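Local coordinates for penicillin-binding protein PbpB (Mycobacterium tuberculosis, PDB 6KGU) that synthesises cross-linked peptidoglycan for the mycobacterial cell wall and is acylated and inactivated by beta-lactam antibiotics, at residues 406-411 with 426-431. Residues are numbered along the deposited sequence; the frame is centred on the assembly and turned at random.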
loop_
_atom_site.group_PDB
_atom_site.type_symbol
_atom_site.label_atom_id
_atom_site.label_comp_id
_atom_site.label_asym_id
_atom_site.label_seq_id
_atom_site.Cartn_x
_atom_site.Cartn_y
_atom_site.Cartn_z
ATOM N N ARG A 406 -14.659 -0.515 2.743
ATOM C CA ARG A 406 -13.454 -1.131 2.213
ATOM C C ARG A 406 -13.811 -2.004 1.025
ATOM O O ARG A 406 -14.743 -2.812 1.096
ATOM C CB ARG A 406 -12.771 -1.963 3.289
ATOM C CG ARG A 406 -11.380 -2.474 2.893
ATOM C CD ARG A 406 -10.636 -2.967 4.115
ATOM N NE ARG A 406 -11.240 -4.142 4.743
ATOM C CZ ARG A 406 -11.098 -5.395 4.309
ATOM N NH1 ARG A 406 -10.382 -5.659 3.223
ATOM N NH2 ARG A 406 -11.667 -6.393 4.970
ATOM N N VAL A 407 -13.085 -1.826 -0.073
ATOM C CA VAL A 407 -13.256 -2.661 -1.256
ATOM C C VAL A 407 -11.927 -3.377 -1.483
ATOM O O VAL A 407 -10.932 -2.738 -1.859
ATOM C CB VAL A 407 -13.684 -1.833 -2.481
ATOM C CG1 VAL A 407 -13.913 -2.745 -3.708
ATOM C CG2 VAL A 407 -14.962 -1.022 -2.178
ATOM N N PRO A 408 -11.863 -4.688 -1.260
ATOM C CA PRO A 408 -10.599 -5.419 -1.417
ATOM C C PRO A 408 -9.975 -5.147 -2.775
ATOM O O PRO A 408 -10.661 -5.176 -3.807
ATOM C CB PRO A 408 -11.028 -6.884 -1.276
ATOM C CG PRO A 408 -12.253 -6.813 -0.383
ATOM C CD PRO A 408 -12.971 -5.573 -0.871
ATOM N N PRO A 409 -8.685 -4.826 -2.811
ATOM C CA PRO A 409 -8.056 -4.437 -4.076
ATOM C C PRO A 409 -7.994 -5.596 -5.052
ATOM O O PRO A 409 -7.871 -6.757 -4.663
ATOM C CB PRO A 409 -6.648 -3.991 -3.653
ATOM C CG PRO A 409 -6.420 -4.649 -2.347
ATOM C CD PRO A 409 -7.751 -4.759 -1.678
ATOM N N ARG A 410 -8.056 -5.258 -6.341
ATOM C CA ARG A 410 -7.983 -6.230 -7.418
ATOM C C ARG A 410 -7.081 -5.670 -8.502
ATOM O O ARG A 410 -7.073 -4.458 -8.750
ATOM C CB ARG A 410 -9.388 -6.529 -8.019
ATOM C CG ARG A 410 -10.373 -7.200 -7.061
ATOM C CD ARG A 410 -9.929 -8.621 -6.799
ATOM N NE ARG A 410 -10.840 -9.389 -5.952
ATOM C CZ ARG A 410 -10.713 -9.547 -4.641
ATOM N NH1 ARG A 410 -9.706 -8.967 -3.983
ATOM N NH2 ARG A 410 -11.591 -10.301 -3.972
ATOM N N ILE A 411 -6.345 -6.555 -9.165
ATOM C CA ILE A 411 -5.451 -6.143 -10.234
ATOM C C ILE A 411 -5.855 -6.713 -11.588
ATOM O O ILE A 411 -5.360 -6.220 -12.618
ATOM C CB ILE A 411 -3.982 -6.503 -9.914
ATOM C CG1 ILE A 411 -3.022 -5.688 -10.813
ATOM C CG2 ILE A 411 -3.743 -7.991 -10.101
ATOM C CD1 ILE A 411 -1.645 -5.464 -10.203
ATOM N N PRO A 426 -15.400 -10.280 -11.711
ATOM C CA PRO A 426 -16.416 -9.975 -10.693
ATOM C C PRO A 426 -15.846 -9.071 -9.609
ATOM O O PRO A 426 -14.727 -9.270 -9.132
ATOM C CB PRO A 426 -16.801 -11.355 -10.143
ATOM C CG PRO A 426 -15.693 -12.268 -10.537
ATOM C CD PRO A 426 -15.124 -11.723 -11.813
ATOM N N ARG A 427 -16.610 -8.056 -9.250
ATOM C CA ARG A 427 -16.199 -7.122 -8.212
ATOM C C ARG A 427 -16.337 -7.772 -6.840
ATOM O O ARG A 427 -17.299 -8.497 -6.593
ATOM C CB ARG A 427 -17.040 -5.853 -8.280
ATOM C CG ARG A 427 -16.843 -5.089 -9.580
ATOM C CD ARG A 427 -15.397 -4.621 -9.686
ATOM N NE ARG A 427 -15.087 -3.713 -8.592
ATOM C CZ ARG A 427 -13.895 -3.589 -8.016
ATOM N NH1 ARG A 427 -12.847 -4.329 -8.408
ATOM N NH2 ARG A 427 -13.765 -2.725 -7.023
ATOM N N PRO A 428 -15.384 -7.555 -5.936
ATOM C CA PRO A 428 -15.520 -8.118 -4.591
ATOM C C PRO A 428 -16.607 -7.387 -3.820
ATOM O O PRO A 428 -16.983 -6.258 -4.140
ATOM C CB PRO A 428 -14.141 -7.887 -3.969
ATOM C CG PRO A 428 -13.644 -6.630 -4.645
ATOM C CD PRO A 428 -14.225 -6.647 -6.050
ATOM N N ASP A 429 -17.104 -8.048 -2.780
ATOM C CA ASP A 429 -18.155 -7.462 -1.960
ATOM C C ASP A 429 -17.613 -6.356 -1.054
ATOM O O ASP A 429 -16.539 -6.494 -0.457
ATOM C CB ASP A 429 -18.827 -8.546 -1.123
ATOM C CG ASP A 429 -19.877 -9.316 -1.914
ATOM O OD1 ASP A 429 -20.527 -8.708 -2.792
ATOM O OD2 ASP A 429 -20.044 -10.527 -1.669
ATOM N N ASP A 430 -18.380 -5.260 -0.975
ATOM C CA ASP A 430 -18.178 -4.175 -0.024
ATOM C C ASP A 430 -18.019 -4.695 1.398
ATOM O O ASP A 430 -18.630 -5.694 1.792
ATOM C CB ASP A 430 -19.380 -3.221 -0.037
ATOM C CG ASP A 430 -19.404 -2.300 -1.237
ATOM O OD1 ASP A 430 -18.452 -2.299 -2.047
ATOM O OD2 ASP A 430 -20.391 -1.550 -1.362
ATOM N N ILE A 431 -17.223 -3.974 2.187
ATOM C CA ILE A 431 -17.087 -4.224 3.618
ATOM C C ILE A 431 -17.185 -2.885 4.339
ATOM O O ILE A 431 -16.253 -2.070 4.275
ATOM C CB ILE A 431 -15.774 -4.935 3.972
ATOM C CG1 ILE A 431 -15.629 -6.212 3.138
ATOM C CG2 ILE A 431 -15.728 -5.221 5.470
ATOM C CD1 ILE A 431 -14.245 -6.755 3.098
HETATM O O HOH W 1 -10.883 -3.695 -6.016
#
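Arg406 and Ile431 form an antiparallel hydrogen-bonded pair, each backbone N donating to the other's carbonyl oxygen (Arg406 N to Ile431 O 2.7 Å, Ile431 N to Arg406 O 2.9 Å). Their side chains rise together on one face of this short bridge. Arg406 starts out extended and then bends at chi3 (65°), which lays its guanidinium over the end of Ile431, with CD1 beneath one face and 3.2 Å from NH2. Ile431 CD1 also reaches Pro408 CG.

Beyond the bridge the two chains diverge, and the ring of Pro428 carries the packing between them. Its CG lies 3.4 Å from Pro408 O and also packs on Pro408 CD and Val407 CG1, the two proline rings running antiparallel alongside one another. Two arginines pack against the same ring. Arg410, folded back at chi2 (-70°), sets one guanidinium face against Pro428 CB and CG, while Pro428 CD sits 3.5 Å above the centre of the Arg427 guanidinium. The two guanidinium planes are 71° apart, and the like charges stay separated, Arg410 NE being 6.0 Å from Arg427 NH1.

Although the CB of Arg427 points away from the other segment, bends at chi2 and chi3 curl the chain back, so that it crosses the Val407 side chain at roughly a right angle, Arg427 NH2 3.3 Å from Val407 CG1. A water donates to Pro408 O and accepts from Arg427 NH1 in the guanidinium plane, linking the segments.

The arginine ends are held from outside by carbonyls of Lys347 (Arg406), Thr354 (Arg410) and Thr230 (Arg427). This surface contact, away from the aztreonam pocket, joins the segments that lead into strand 412-416 and out of strand 422-424, with Arg406 resting on helix 390-401 and Pro409 touching both that helix and strand 233-238.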